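Local coordinates for protein alkaline phosphatase D (Bacillus subtilis, PDB 2YEQ) that hydrolyses phosphate esters as a secreted alkaline phosphatase and phosphodiesterase whose active site contains iron and calcium, at residues Q451-Y456 / S474-K479. Sequence-based numbering, arbitrary orientation.
Sequences QWKADY and SFVYQK. With PE5 (3,6,9,12,15,18,21,24-octaoxahexacosan-1-ol), chain H.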
ATOM      1  N   GLN A 451      14.210  15.283 -12.092  1.00 26.72           N
ATOM      2  CA  GLN A 451      14.790  14.403 -11.117  1.00 27.30           C
ATOM      3  C   GLN A 451      13.777  13.760 -10.154  1.00 24.26           C
ATOM      4  O   GLN A 451      12.894  14.443  -9.627  1.00 25.66           O
ATOM      5  CB  GLN A 451      15.770  15.204 -10.321  1.00 32.14           C
ATOM      6  CG  GLN A 451      16.575  14.400  -9.410  1.00 38.65           C
ATOM      7  CD  GLN A 451      17.572  15.256  -8.659  1.00 51.84           C
ATOM      8  OE1 GLN A 451      18.587  15.699  -9.222  1.00 52.01           O
ATOM      9  NE2 GLN A 451      17.272  15.522  -7.386  1.00 48.20           N
ATOM     10  N   TRP A 452      13.969  12.473  -9.889  1.00 23.24           N
ATOM     11  CA  TRP A 452      13.180  11.735  -8.894  1.00 21.14           C
ATOM     12  C   TRP A 452      14.124  11.300  -7.810  1.00 20.52           C
ATOM     13  O   TRP A 452      15.089  10.597  -8.075  1.00 25.38           O
ATOM     14  CB  TRP A 452      12.533  10.498  -9.517  1.00 20.17           C
ATOM     15  CG  TRP A 452      11.538   9.801  -8.604  1.00 18.59           C
ATOM     16  CD1 TRP A 452      11.802   9.137  -7.457  1.00 20.54           C
ATOM     17  CD2 TRP A 452      10.130   9.745  -8.794  1.00 17.36           C
ATOM     18  NE1 TRP A 452      10.624   8.665  -6.895  1.00 18.59           N
ATOM     19  CE2 TRP A 452       9.587   9.012  -7.717  1.00 19.45           C
ATOM     20  CE3 TRP A 452       9.269  10.254  -9.758  1.00 18.58           C
ATOM     21  CZ2 TRP A 452       8.222   8.777  -7.588  1.00 18.77           C
ATOM     22  CZ3 TRP A 452       7.892   9.992  -9.637  1.00 19.87           C
ATOM     23  CH2 TRP A 452       7.395   9.275  -8.553  1.00 19.26           C
ATOM     24  N   LYS A 453      13.839  11.687  -6.578  1.00 20.33           N
ATOM     25  CA  LYS A 453      14.617  11.219  -5.450  1.00 21.61           C
ATOM     26  C   LYS A 453      13.767  10.354  -4.519  1.00 21.36           C
ATOM     27  O   LYS A 453      12.635  10.726  -4.200  1.00 26.03           O
ATOM     28  CB  LYS A 453      15.177  12.398  -4.658  1.00 24.81           C
ATOM     29  CG  LYS A 453      15.909  11.977  -3.399  1.00 29.27           C
ATOM     30  CD  LYS A 453      17.002  12.971  -2.989  1.00 35.89           C
ATOM     31  CE  LYS A 453      16.459  14.313  -2.722  1.00 39.45           C
ATOM     32  NZ  LYS A 453      17.468  15.230  -2.027  1.00 38.23           N
ATOM     33  N   ALA A 454      14.336   9.231  -4.102  1.00 21.44           N
ATOM     34  CA  ALA A 454      13.730   8.318  -3.149  1.00 23.50           C
ATOM     35  C   ALA A 454      14.626   8.226  -1.945  1.00 20.71           C
ATOM     36  O   ALA A 454      15.798   7.865  -2.074  1.00 21.87           O
ATOM     37  CB  ALA A 454      13.548   6.914  -3.782  1.00 21.26           C
ATOM     38  N   ASP A 455      14.076   8.546  -0.773  1.00 19.99           N
ATOM     39  CA  ASP A 455      14.728   8.330   0.507  1.00 19.26           C
ATOM     40  C   ASP A 455      14.115   7.149   1.254  1.00 20.45           C
ATOM     41  O   ASP A 455      12.899   7.124   1.468  1.00 19.49           O
ATOM     42  CB  ASP A 455      14.546   9.579   1.391  1.00 22.32           C
ATOM     43  CG  ASP A 455      15.151  10.863   0.769  1.00 26.37           C
ATOM     44  OD1 ASP A 455      16.173  10.776   0.061  1.00 26.40           O
ATOM     45  OD2 ASP A 455      14.591  11.962   0.997  1.00 30.79           O
ATOM     46  N   TYR A 456      14.950   6.211   1.698  1.00 20.16           N
ATOM     47  CA  TYR A 456      14.500   5.068   2.464  1.00 21.37           C
ATOM     48  C   TYR A 456      14.605   5.395   3.939  1.00 22.35           C
ATOM     49  O   TYR A 456      15.696   5.514   4.491  1.00 22.03           O
ATOM     50  CB  TYR A 456      15.304   3.820   2.106  1.00 21.06           C
ATOM     51  CG  TYR A 456      14.984   3.330   0.700  1.00 21.55           C
ATOM     52  CD1 TYR A 456      15.555   3.946  -0.434  1.00 22.47           C
ATOM     53  CD2 TYR A 456      14.094   2.282   0.493  1.00 20.93           C
ATOM     54  CE1 TYR A 456      15.238   3.506  -1.736  1.00 21.29           C
ATOM     55  CE2 TYR A 456      13.781   1.834  -0.798  1.00 20.86           C
ATOM     56  CZ  TYR A 456      14.344   2.447  -1.903  1.00 21.69           C
ATOM     57  OH  TYR A 456      14.019   1.985  -3.174  1.00 21.43           O
ATOM     58  N   SER A 474      19.603   7.247  -0.055  1.00 20.20           N
ATOM     59  CA  SER A 474      18.863   8.103  -0.941  1.00 19.94           C
ATOM     60  C   SER A 474      19.381   7.901  -2.363  1.00 21.57           C
ATOM     61  O   SER A 474      20.615   7.830  -2.585  1.00 21.40           O
ATOM     62  CB  SER A 474      19.015   9.561  -0.496  1.00 24.55           C
ATOM     63  OG  SER A 474      18.370  10.441  -1.422  1.00 28.98           O
ATOM     64  N   PHE A 475      18.450   7.805  -3.316  1.00 20.78           N
ATOM     65  CA  PHE A 475      18.775   7.581  -4.731  1.00 20.39           C
ATOM     66  C   PHE A 475      18.089   8.615  -5.546  1.00 20.25           C
ATOM     67  O   PHE A 475      16.968   9.030  -5.229  1.00 22.07           O
ATOM     68  CB  PHE A 475      18.356   6.164  -5.181  1.00 21.99           C
ATOM     69  CG  PHE A 475      19.133   5.069  -4.516  1.00 21.56           C
ATOM     70  CD1 PHE A 475      18.712   4.530  -3.315  1.00 22.20           C
ATOM     71  CD2 PHE A 475      20.284   4.576  -5.090  1.00 23.73           C
ATOM     72  CE1 PHE A 475      19.440   3.543  -2.694  1.00 22.93           C
ATOM     73  CE2 PHE A 475      21.000   3.574  -4.485  1.00 22.44           C
ATOM     74  CZ  PHE A 475      20.598   3.071  -3.278  1.00 22.74           C
ATOM     75  N   VAL A 476      18.764   9.077  -6.594  1.00 20.23           N
ATOM     76  CA  VAL A 476      18.150   9.944  -7.562  1.00 19.86           C
ATOM     77  C   VAL A 476      18.173   9.317  -8.965  1.00 19.23           C
ATOM     78  O   VAL A 476      19.127   8.646  -9.319  1.00 19.11           O
ATOM     79  CB  VAL A 476      18.883  11.302  -7.590  1.00 22.75           C
ATOM     80  CG1 VAL A 476      18.378  12.133  -8.735  1.00 24.62           C
ATOM     81  CG2 VAL A 476      18.669  12.029  -6.295  1.00 21.28           C
ATOM     82  N   TYR A 477      17.116   9.543  -9.745  1.00 21.21           N
ATOM     83  CA  TYR A 477      17.059   9.097 -11.132  1.00 22.79           C
ATOM     84  C   TYR A 477      16.809  10.319 -11.963  1.00 23.69           C
ATOM     85  O   TYR A 477      15.911  11.108 -11.668  1.00 24.67           O
ATOM     86  CB  TYR A 477      15.962   8.026 -11.353  1.00 25.30           C
ATOM     87  CG  TYR A 477      15.707   7.658 -12.805  1.00 25.56           C
ATOM     88  CD1 TYR A 477      16.649   6.968 -13.547  1.00 32.10           C
ATOM     89  CD2 TYR A 477      14.534   8.025 -13.439  1.00 29.42           C
ATOM     90  CE1 TYR A 477      16.419   6.639 -14.900  1.00 32.85           C
ATOM     91  CE2 TYR A 477      14.285   7.681 -14.776  1.00 30.03           C
ATOM     92  CZ  TYR A 477      15.231   6.983 -15.493  1.00 28.73           C
ATOM     93  OH  TYR A 477      14.990   6.677 -16.812  1.00 30.05           O
ATOM     94  N   GLN A 478      17.598  10.487 -13.016  1.00 27.78           N
ATOM     95  CA  GLN A 478      17.512  11.672 -13.850  1.00 31.95           C
ATOM     96  C   GLN A 478      17.232  11.444 -15.332  1.00 34.60           C
ATOM     97  O   GLN A 478      17.538  12.304 -16.144  1.00 39.55           O
ATOM     98  CB  GLN A 478      18.799  12.462 -13.699  1.00 34.77           C
ATOM     99  CG  GLN A 478      18.921  13.094 -12.363  1.00 37.98           C
ATOM    100  CD  GLN A 478      20.262  13.771 -12.138  1.00 45.05           C
ATOM    101  OE1 GLN A 478      21.223  13.567 -12.885  1.00 50.51           O
ATOM    102  NE2 GLN A 478      20.333  14.573 -11.088  1.00 45.93           N
ATOM    103  N   LYS A 479      16.607  10.336 -15.694  1.00 37.23           N
ATOM    104  CA  LYS A 479      16.161  10.146 -17.080  1.00 40.95           C
ATOM    105  C   LYS A 479      17.353  10.153 -18.043  1.00 41.75           C
ATOM    106  O   LYS A 479      17.398  10.905 -19.012  1.00 39.96           O
ATOM    107  CB  LYS A 479      15.143  11.215 -17.500  1.00 39.02           C
ATOM    108  CG  LYS A 479      13.961  11.386 -16.555  1.00 40.35           C
ATOM    109  CD  LYS A 479      12.777  12.032 -17.275  1.00 38.29           C
ATOM    110  CE  LYS A 479      12.057  13.033 -16.415  1.00 38.10           C
ATOM    111  NZ  LYS A 479      11.067  13.806 -17.181  1.00 35.40           N
TER
HETATM  112  C48 PE5 H 534      15.044  15.046   1.090  1.00 57.72           C
HETATM  113  C50 PE5 H 534      15.411  16.444   0.616  1.00 61.90           C
HETATM  114  O1  PE5 H 534      15.552  16.442  -0.810  1.00 58.18           O
HETATM  115  C1  PE5 H 534      15.018  17.581  -1.489  1.00 57.48           C
HETATM  116  C2  PE5 H 534      14.884  17.326  -2.992  1.00 58.57           C
HETATM  117  O2  PE5 H 534      16.049  17.776  -3.682  1.00 68.25           O
HETATM  118  C3  PE5 H 534      16.309  17.205  -4.971  1.00 60.89           C
HETATM  119  C4  PE5 H 534      17.729  17.588  -5.390  1.00 53.89           C
HETATM  120  O3  PE5 H 534      18.624  16.462  -5.362  1.00 56.21           O
HETATM  121  C5  PE5 H 534      19.617  16.596  -4.346  1.00 44.01           C
HETATM  122  C6  PE5 H 534      20.593  15.443  -4.275  1.00 39.61           C
HETATM  123  O4  PE5 H 534      21.139  15.378  -2.952  1.00 42.70           O
HETATM  124  C7  PE5 H 534      20.482  14.427  -2.126  1.00 36.38           C
HETATM  125  C8  PE5 H 534      20.798  14.574  -0.656  1.00 40.56           C
HETATM  126  O5  PE5 H 534      19.662  14.145   0.110  1.00 43.10           O
HETATM  127  C9  PE5 H 534      19.840  12.812   0.580  1.00 47.58           C
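Strands 451-459 and 470-477 form an antiparallel beta hairpin near one end of the large mixed sheet, and within 451-456 and 474-479 the hydrogen-bonded pairs are Trp452-Tyr477 and Ala454-Phe475. Both pairs close two-bond rings: Tyr477 N reaches Trp452 O at 2.8 Å and Ala454 N reaches Phe475 O at 2.9 Å, each answered by the reciprocal bond. The segment axes run at 163°, close to fully antiparallel. Residue alternation divides the side chains between two faces. On the face bearing Trp452, Ala454, Phe475 and Tyr477, the Tyr456 and Phe475 rings meet obliquely, CE1 to CD1 at 4.0 Å, and Phe435 touches both; Phe405 from strand 400-406 meets Trp452, consistent with the two-sheet core of calcineurin-like phosphatases.

The other face, carrying Lys453, Asp455, Ser474 and Val476, is largely polar. Ser474 OG donates to Asp455 OD1 over 2.7 Å, nearly in line with the carboxylate C-O bond, while Asp455 OD2 forms a salt bridge with Arg444, giving each oxygen its own partner. At the open end of the hairpin, away from its turn, Gln478 NE2 bonds Gln451 OE1 at 2.8 Å. The two side chains lie side by side, pointing the same way, their amide planes 21° apart, the acceptor almost in the plane of the Gln478 amide. Gln451 holds CG anti to its N (chi1 -172°) and stays extended to its amide, whose NE2 gives a 2.6 Å bond to PE5 O3. An alanine here would remove the amide and is likely to leave Gln478 NE2 without this acceptor and PE5 O3 without its donor. Lys453 bends at its third torsion, bringing NZ to 2.6 Å from PE5 O1 and 3.2 Å from O5. Ether oxygens curling round an ammonium resemble crown-ether binding, which suggests that the polyether disperses the lysine's probable positive charge without neutralising it.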